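PDB 3LUP: DegV family protein from Streptococcus agalactiae, which binds the fatty acid elaidic acid and, as a DegV family protein, may take part in lipid transport or fatty acid metabolism. Local coordinates for residues A7-T12 / Y27-P32; T64-L69 / S97-N102; D11-L16 / L90-G95. All coordinates share one frame; numbering follows the deposited sequence.

Contact 1 of 3, residues A7-T12 / Y27-P32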
# COMPACT_ATOMS: atom_id res chain seq x y z
N ALA A 7 -6.80 15.17 -11.99
CA ALA A 7 -7.51 14.09 -11.34
C ALA A 7 -6.52 13.17 -10.66
O ALA A 7 -5.38 12.99 -11.13
CB ALA A 7 -8.32 13.33 -12.33
N LEU A 8 -6.95 12.59 -9.54
CA LEU A 8 -6.15 11.58 -8.89
C LEU A 8 -6.79 10.21 -8.87
O LEU A 8 -7.91 10.03 -8.37
CB LEU A 8 -5.72 12.02 -7.48
CG LEU A 8 -4.29 12.54 -7.61
CD1 LEU A 8 -4.28 14.05 -7.67
CD2 LEU A 8 -3.38 12.01 -6.52
N ILE A 9 -6.07 9.24 -9.44
CA ILE A 9 -6.56 7.87 -9.44
C ILE A 9 -5.67 6.94 -8.62
O ILE A 9 -4.42 6.99 -8.68
CB ILE A 9 -6.81 7.30 -10.86
CG1 ILE A 9 -7.82 8.15 -11.62
CG2 ILE A 9 -7.40 5.92 -10.80
CD1 ILE A 9 -7.24 9.33 -12.34
N THR A 10 -6.35 6.10 -7.84
CA THR A 10 -5.71 5.13 -6.99
C THR A 10 -6.58 3.89 -6.90
O THR A 10 -7.60 3.82 -7.57
CB THR A 10 -5.42 5.70 -5.58
OG1 THR A 10 -4.70 4.73 -4.81
CG2 THR A 10 -6.71 6.08 -4.87
N ASP A 11 -6.18 2.92 -6.09
CA ASP A 11 -6.97 1.72 -5.92
C ASP A 11 -7.26 1.54 -4.45
O ASP A 11 -6.74 2.27 -3.63
CB ASP A 11 -6.26 0.50 -6.53
CG ASP A 11 -4.82 0.37 -6.06
OD1 ASP A 11 -4.59 0.27 -4.81
OD2 ASP A 11 -3.91 0.37 -6.93
N THR A 12 -8.11 0.58 -4.12
CA THR A 12 -8.56 0.40 -2.75
C THR A 12 -7.49 -0.16 -1.80
O THR A 12 -7.74 -0.26 -0.59
CB THR A 12 -9.82 -0.46 -2.68
OG1 THR A 12 -9.52 -1.75 -3.19
CG2 THR A 12 -10.94 0.16 -3.49
N TYR A 27 -10.29 9.48 -7.50
CA TYR A 27 -11.00 8.30 -8.01
C TYR A 27 -10.31 7.01 -7.57
O TYR A 27 -9.08 6.90 -7.64
CB TYR A 27 -11.16 8.39 -9.53
CG TYR A 27 -11.88 9.65 -9.94
CD1 TYR A 27 -13.25 9.64 -10.19
CD2 TYR A 27 -11.19 10.88 -10.04
CE1 TYR A 27 -13.93 10.81 -10.55
CE2 TYR A 27 -11.85 12.05 -10.39
CZ TYR A 27 -13.22 12.01 -10.64
OH TYR A 27 -13.88 13.17 -11.00
N VAL A 28 -11.10 6.05 -7.08
CA VAL A 28 -10.57 4.83 -6.49
C VAL A 28 -11.09 3.61 -7.21
O VAL A 28 -12.29 3.32 -7.18
CB VAL A 28 -10.94 4.65 -4.98
CG1 VAL A 28 -10.11 3.55 -4.39
CG2 VAL A 28 -10.73 5.93 -4.18
N LEU A 29 -10.17 2.89 -7.85
CA LEU A 29 -10.47 1.62 -8.52
C LEU A 29 -10.56 0.49 -7.51
O LEU A 29 -9.73 0.41 -6.61
CB LEU A 29 -9.35 1.29 -9.51
CG LEU A 29 -9.36 1.83 -10.94
CD1 LEU A 29 -10.02 3.18 -11.03
CD2 LEU A 29 -7.94 1.88 -11.49
N ASP A 30 -11.54 -0.40 -7.68
CA ASP A 30 -11.70 -1.56 -6.78
C ASP A 30 -10.80 -2.74 -7.12
O ASP A 30 -10.60 -3.08 -8.29
CB ASP A 30 -13.15 -2.01 -6.72
CG ASP A 30 -14.09 -0.92 -6.22
OD1 ASP A 30 -13.69 -0.13 -5.32
OD2 ASP A 30 -15.22 -0.85 -6.73
N ILE A 31 -10.26 -3.37 -6.08
CA ILE A 31 -9.49 -4.62 -6.21
C ILE A 31 -10.32 -5.81 -5.74
O ILE A 31 -10.68 -5.89 -4.57
CB ILE A 31 -8.14 -4.57 -5.45
CG1 ILE A 31 -7.29 -3.38 -5.94
CG2 ILE A 31 -7.39 -5.91 -5.58
CD1 ILE A 31 -5.99 -3.15 -5.22
N PRO A 32 -10.63 -6.74 -6.65
CA PRO A 32 -11.39 -7.93 -6.28
C PRO A 32 -10.60 -8.93 -5.44
O PRO A 32 -9.39 -9.10 -5.62
CB PRO A 32 -11.74 -8.55 -7.64
CG PRO A 32 -11.60 -7.43 -8.64
CD PRO A 32 -10.44 -6.64 -8.11

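Contact 2 of 3, residues T64-L69 / S97-N102. With ELA (Elaidic acid), chain B.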
# COMPACT_ATOMS: atom_id res chain seq x y z
N THR A 64 -6.21 -12.37 -5.04
CA THR A 64 -6.74 -11.12 -5.53
C THR A 64 -6.49 -11.04 -7.03
O THR A 64 -5.75 -11.86 -7.60
CB THR A 64 -6.11 -9.90 -4.82
OG1 THR A 64 -4.70 -9.94 -5.00
CG2 THR A 64 -6.43 -9.91 -3.33
N SER A 65 -7.13 -10.07 -7.67
CA SER A 65 -6.88 -9.80 -9.08
C SER A 65 -6.68 -8.31 -9.23
O SER A 65 -7.12 -7.54 -8.39
CB SER A 65 -8.04 -10.26 -9.94
OG SER A 65 -9.19 -9.52 -9.59
N GLN A 66 -5.99 -7.93 -10.31
CA GLN A 66 -5.74 -6.54 -10.65
C GLN A 66 -7.06 -5.80 -10.79
O GLN A 66 -8.07 -6.42 -11.15
CB GLN A 66 -4.96 -6.46 -11.97
CG GLN A 66 -3.54 -6.97 -11.88
CD GLN A 66 -2.91 -7.22 -13.24
OE1 GLN A 66 -2.98 -6.38 -14.15
NE2 GLN A 66 -2.27 -8.38 -13.38
N PRO A 67 -7.08 -4.49 -10.49
CA PRO A 67 -8.29 -3.73 -10.84
C PRO A 67 -8.54 -3.80 -12.34
O PRO A 67 -7.64 -4.16 -13.10
CB PRO A 67 -7.97 -2.29 -10.40
CG PRO A 67 -6.60 -2.32 -9.85
CD PRO A 67 -6.19 -3.73 -9.61
N SER A 68 -9.77 -3.50 -12.76
CA SER A 68 -10.16 -3.59 -14.17
C SER A 68 -9.45 -2.56 -15.09
O SER A 68 -9.53 -1.34 -14.85
CB SER A 68 -11.69 -3.49 -14.28
OG SER A 68 -12.11 -3.37 -15.63
N LEU A 69 -8.76 -3.05 -16.11
CA LEU A 69 -8.20 -2.17 -17.14
C LEU A 69 -9.32 -1.40 -17.81
O LEU A 69 -9.18 -0.21 -18.10
CB LEU A 69 -7.44 -2.96 -18.20
CG LEU A 69 -6.14 -3.68 -17.83
CD1 LEU A 69 -5.66 -4.55 -18.98
CD2 LEU A 69 -5.07 -2.69 -17.38
N SER A 97 2.22 -6.82 -8.09
CA SER A 97 1.06 -6.84 -8.98
C SER A 97 1.50 -6.27 -10.31
O SER A 97 2.20 -5.25 -10.35
CB SER A 97 -0.07 -5.95 -8.43
OG SER A 97 -1.28 -6.23 -9.09
N GLY A 98 1.11 -6.94 -11.40
CA GLY A 98 1.46 -6.49 -12.74
C GLY A 98 0.52 -5.44 -13.28
O GLY A 98 0.51 -5.17 -14.48
N PHE A 99 -0.27 -4.84 -12.40
CA PHE A 99 -1.23 -3.82 -12.80
C PHE A 99 -0.54 -2.58 -13.34
O PHE A 99 -0.92 -2.06 -14.39
CB PHE A 99 -2.13 -3.45 -11.63
CG PHE A 99 -3.21 -2.49 -11.99
CD1 PHE A 99 -3.28 -1.25 -11.39
CD2 PHE A 99 -4.16 -2.82 -12.95
CE1 PHE A 99 -4.29 -0.35 -11.74
CE2 PHE A 99 -5.16 -1.93 -13.30
CZ PHE A 99 -5.23 -0.68 -12.70
N TRP A 100 0.48 -2.11 -12.62
CA TRP A 100 1.29 -0.98 -13.06
C TRP A 100 1.84 -1.17 -14.48
O TRP A 100 1.67 -0.30 -15.35
CB TRP A 100 2.42 -0.72 -12.08
CG TRP A 100 3.21 0.46 -12.48
CD1 TRP A 100 2.95 1.76 -12.17
CD2 TRP A 100 4.38 0.47 -13.31
NE1 TRP A 100 3.89 2.58 -12.75
CE2 TRP A 100 4.78 1.81 -13.45
CE3 TRP A 100 5.13 -0.54 -13.95
CZ2 TRP A 100 5.90 2.19 -14.20
CZ3 TRP A 100 6.25 -0.16 -14.70
CH2 TRP A 100 6.62 1.18 -14.82
N GLN A 101 2.49 -2.30 -14.74
CA GLN A 101 3.00 -2.58 -16.07
C GLN A 101 1.88 -2.71 -17.10
O GLN A 101 2.04 -2.30 -18.26
CB GLN A 101 3.85 -3.83 -16.08
CG GLN A 101 4.82 -3.83 -17.24
CD GLN A 101 6.10 -4.61 -16.96
OE1 GLN A 101 6.48 -5.47 -17.75
NE2 GLN A 101 6.78 -4.30 -15.84
N ASN A 102 0.75 -3.27 -16.66
CA ASN A 102 -0.37 -3.52 -17.54
C ASN A 102 -1.14 -2.27 -17.97
O ASN A 102 -1.74 -2.26 -19.04
CB ASN A 102 -1.32 -4.57 -16.96
CG ASN A 102 -0.83 -5.98 -17.21
OD1 ASN A 102 -0.44 -6.31 -18.32
ND2 ASN A 102 -0.84 -6.81 -16.18
CA ELA B . -2.59 -9.21 -8.61
C ELA B . -2.78 -10.56 -9.32
O ELA B . -2.93 -11.65 -8.69
C3 ELA B . -3.78 -8.78 -7.76
C4 ELA B . -3.67 -7.32 -7.34
C5 ELA B . -3.72 -7.13 -5.81
C6 ELA B . -2.34 -7.32 -5.17
C7 ELA B . -2.29 -7.53 -3.66
C8 ELA B . -0.85 -7.77 -3.21
C9 ELA B . -0.58 -7.15 -1.84
C10 ELA B . 0.65 -7.45 -1.07
C11 ELA B . 0.65 -7.30 0.43
C12 ELA B . 1.85 -6.51 0.95
C13 ELA B . 1.48 -5.15 1.50
C14 ELA B . 2.40 -4.69 2.63
C15 ELA B . 1.91 -3.35 3.19
C16 ELA B . 2.93 -2.65 4.10
C17 ELA B . 3.35 -1.31 3.51
C18 ELA B . 3.56 -0.24 4.58
OXT ELA B . -2.76 -10.58 -10.57

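Contact 3 of 3, residues D11-L16 / L90-G95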
# COMPACT_ATOMS: atom_id res chain seq x y z
N ASP A 11 -6.18 2.92 -6.09
CA ASP A 11 -6.97 1.72 -5.92
C ASP A 11 -7.26 1.54 -4.45
O ASP A 11 -6.74 2.27 -3.63
CB ASP A 11 -6.26 0.50 -6.53
CG ASP A 11 -4.82 0.37 -6.06
OD1 ASP A 11 -4.59 0.27 -4.81
OD2 ASP A 11 -3.91 0.37 -6.93
N THR A 12 -8.11 0.58 -4.12
CA THR A 12 -8.56 0.40 -2.75
C THR A 12 -7.49 -0.16 -1.80
O THR A 12 -7.74 -0.26 -0.59
CB THR A 12 -9.82 -0.46 -2.68
OG1 THR A 12 -9.52 -1.75 -3.19
CG2 THR A 12 -10.94 0.16 -3.49
N SER A 13 -6.31 -0.50 -2.31
CA SER A 13 -5.21 -0.93 -1.45
C SER A 13 -4.54 0.25 -0.76
O SER A 13 -3.84 0.08 0.23
CB SER A 13 -4.18 -1.75 -2.23
OG SER A 13 -3.21 -0.92 -2.88
N ALA A 14 -4.73 1.45 -1.30
CA ALA A 14 -4.22 2.68 -0.67
C ALA A 14 -5.04 3.01 0.56
O ALA A 14 -6.27 2.95 0.51
CB ALA A 14 -4.27 3.82 -1.65
N TYR A 15 -4.39 3.34 1.66
CA TYR A 15 -5.14 3.77 2.82
C TYR A 15 -5.17 5.28 2.84
O TYR A 15 -4.16 5.95 3.08
CB TYR A 15 -4.55 3.21 4.11
CG TYR A 15 -5.40 3.53 5.31
CD1 TYR A 15 -6.27 2.58 5.83
CD2 TYR A 15 -5.34 4.79 5.92
CE1 TYR A 15 -7.07 2.88 6.93
CE2 TYR A 15 -6.13 5.09 7.00
CZ TYR A 15 -7.00 4.13 7.51
OH TYR A 15 -7.78 4.41 8.59
N LEU A 16 -6.36 5.82 2.56
CA LEU A 16 -6.55 7.26 2.35
C LEU A 16 -6.79 8.03 3.64
O LEU A 16 -7.71 7.69 4.40
CB LEU A 16 -7.70 7.51 1.37
CG LEU A 16 -7.48 7.04 -0.08
CD1 LEU A 16 -8.72 7.30 -0.92
CD2 LEU A 16 -6.22 7.66 -0.74
N LEU A 90 -1.71 6.79 -8.99
CA LEU A 90 -0.85 6.26 -7.91
C LEU A 90 -1.39 4.93 -7.36
O LEU A 90 -2.17 4.88 -6.39
CB LEU A 90 -0.69 7.28 -6.79
CG LEU A 90 0.05 8.58 -7.10
CD1 LEU A 90 0.01 9.50 -5.89
CD2 LEU A 90 1.49 8.30 -7.51
N PHE A 91 -0.97 3.85 -8.01
CA PHE A 91 -1.49 2.53 -7.71
C PHE A 91 -0.48 1.66 -6.97
O PHE A 91 0.71 1.99 -6.89
CB PHE A 91 -1.92 1.83 -9.01
CG PHE A 91 -2.82 2.65 -9.87
CD1 PHE A 91 -4.16 2.83 -9.51
CD2 PHE A 91 -2.34 3.26 -11.02
CE1 PHE A 91 -5.00 3.61 -10.29
CE2 PHE A 91 -3.16 4.02 -11.82
CZ PHE A 91 -4.51 4.21 -11.46
N ILE A 92 -1.00 0.55 -6.43
CA ILE A 92 -0.22 -0.54 -5.86
C ILE A 92 1.13 -0.82 -6.59
O ILE A 92 1.23 -0.76 -7.82
CB ILE A 92 -1.13 -1.81 -5.80
CG1 ILE A 92 -0.47 -2.96 -5.04
CG2 ILE A 92 -1.56 -2.26 -7.19
CD1 ILE A 92 -1.48 -3.86 -4.33
N ALA A 93 2.17 -1.09 -5.79
CA ALA A 93 3.53 -1.44 -6.28
C ALA A 93 3.60 -2.38 -7.48
O ALA A 93 3.00 -3.45 -7.47
CB ALA A 93 4.32 -2.05 -5.13
N ALA A 94 4.36 -1.99 -8.50
CA ALA A 94 4.71 -2.87 -9.64
C ALA A 94 5.25 -4.25 -9.22
O ALA A 94 5.02 -5.24 -9.91
CB ALA A 94 5.73 -2.17 -10.55
N GLY A 95 5.98 -4.29 -8.10
CA GLY A 95 6.61 -5.52 -7.60
C GLY A 95 5.69 -6.50 -6.88
O GLY A 95 6.13 -7.57 -6.46

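Contact 1 of 3, residues A7-T12 / Y27-P32
Thr10 O is gripped twice by the neighbouring strand: Leu29 N donates to it at 2.7 Å, and the CA-H of Val28 adds a weaker contact. Tyr27 O is used in the same way, by Thr10 N at 2.9 Å and by the CA-H of Ile9, while Tyr27 N reaches Leu8 O at 2.6 Å. Thr10 bonds through its N and O to Tyr27 and Leu29, the neighbours of its partner Val28, as in parallel strands, here 6-11 and the outer strand 26-29 of a four-stranded sheet; the stretches 7-11 and 27-29 run at 28° to each other.

Side chains of paired residues share a face. On one, the two branches of Ile9 divide their work: CG1 lies 3.9 Å from Tyr27 CB, and CG2 lies 3.8 Å from Leu29 CD1. Branched aliphatic chains suit this face, which packs on helix 69-81 through Leu79; Tyr27 also rests on that helix, and its hydroxyl bonds to that of Tyr84. On the other face Thr10 and Val28 stand side by side, with methyl against methyl. Thr10 OG1 turns instead to Leu90 O, just past the neighbouring strand 86-89.

Past the strands the pairing becomes looser. Thr12 N makes a weak bond to Leu29 O, and Ile31 N a weak one, 3.4 Å long, to Thr12 OG1. OG1 of Thr12 lies between the backbone N and the carbonyl carbon (chi1 62°), which turns it to Ile31 while CG2 packs 3.6 Å from Val28 CG1. Ile31 lays CD1 against the Asp11 side chain, 3.7 Å from Asp11 OD1, an oxygen whose polar partner is Ser13 OG, and also touches the bound elaidic acid. A threonine hydroxyl thus takes over where strand carbonyls stop, carrying the pairing weakly to a residue of the lipid pocket.

Contact 2 of 3, residues T64-L69 / S97-N102
Phe99 and Gln66 bury the most surface here, and Asn102 joins them through an amide-to-amide bond. The Phe99 ring receives Pro67 over one face: Pro67 CG sits 3.5 Å from the centroid of the Phe99 ring and only 11° off the normal, a CH-pi contact well suited to the compact, rigid proline ring, which offers its CG-H bonds to the aromatic face. Phe99 has its ring opposite the backbone N across the CA-CB bond (chi1 -175°), which carries it off the first turn of helix 99-103 and under this proline. Leu69 CD2 comes obliquely to the same ring, 4.2 Å from Phe99 CE2, and Phe91 meets it edge-to-face.

Gln66 runs extended past Phe99, its CG 3.8 Å from Phe99 CB, and carries OE1 to the edge of the ring, in its plane. There OE1 accepts from Asn102 ND2 at 3.0 Å; the bond is bent, 140° at the hydrogen, with the donor tilted out of the carbonyl plane, although the two amides lie almost parallel.

The two loops each lead into a helix. Ser68 is the N-cap of helix 69-81, its OG accepting from Glu71 N, and Gly98 is the N-cap of helix 99-103, where its O takes the Asn102 N-H.

Beyond the glutamine lies the head of the elaidic acid. Ser97 OG approaches ELA C4 at 3.2 Å, and Gln66 NE2 stands 3.6 Å from ELA OXT, while Arg175 NH2 hydrogen-bonds to the ligand. Ser97 is small enough to lie beside both the fatty chain and Gln66, whose CG is 3.7 Å from Ser97 OG.

Contact 3 of 3, residues D11-L16 / L90-G95
Ile92 meets Asp11 and Ser13 with nearly every atom of its side chain. Its CB lies 3.7 Å from Ser13 OG and about as far from Asp11 OD2. The CG2 branch, set between backbone N and carbonyl carbon, stays beside Asp11 OD2 at 3.5 Å. The other branch, CG1 anti to the backbone N (chi1 -172°), runs past Ser13, and at the tip CD1 is 3.7 Å from Ser13 OG and a little farther from its CB. An isoleucine suits the place, since one branch shields the carboxylate while the other covers the serine, and its CD1 tip also reaches the elaidic acid chain.

The polar bond comes from the backbone of the same residue. Ile92 N donates to Asp11 OD2 at 3.0 Å, nearly straight (164°), on the syn lone pair. Phe91 borders this oxygen too: its CB is close by, and its ring presents an edge to OD2.

The other oxygen, OD1, looks back into its own loop. Ser13 OG donates to it at 2.7 Å on the syn side, somewhat out of the carboxylate plane, and Ser13 N at 3.1 Å on the anti lone pair. The latter bond closes an Asx turn within the type I beta turn from Asp11 to Ala14. Ser13 OG also bonds to Thr123 OG1.

Both loops follow neighbouring strands of the parallel sheet, 6-11 and 86-89, at their C-terminal ends. There the chain departs to opposite sides, a switch point at which parallel alpha/beta sheets commonly bind ligands. A short acid fits because its two oxygens can serve two loops at once. Backbone and hydroxyl donors fix the rotation of this buried carboxylate and would help to spread its charge, while the aliphatic side chain of Ile92 also faces the lipid.

Contact 1 lies on the four-stranded parallel sheet, contact 3 at the C-terminal ends of two of its strands, and contact 2 beside them; centres are about 8 to 11 Å apart. Contact 1 joins strand 6-11 to 26-29. Contact 3 shares Asp11 and Thr12 with contact 1 and turns to the loop after strand 86-89, the neighbour on the other side. Contact 2 opens after contact 1 has closed, linking the loop before helix 69-81 with the start of helix 99-103; its segments alternate with those of contact 3 along the chain. Phe91 against Phe99 ties contacts 2 and 3, and Pro32 with Ser65 ties 1 and 2. Contact 1 gives Ile31, contact 3 Ile92 and contact 2 four residues to the elaidic acid pocket.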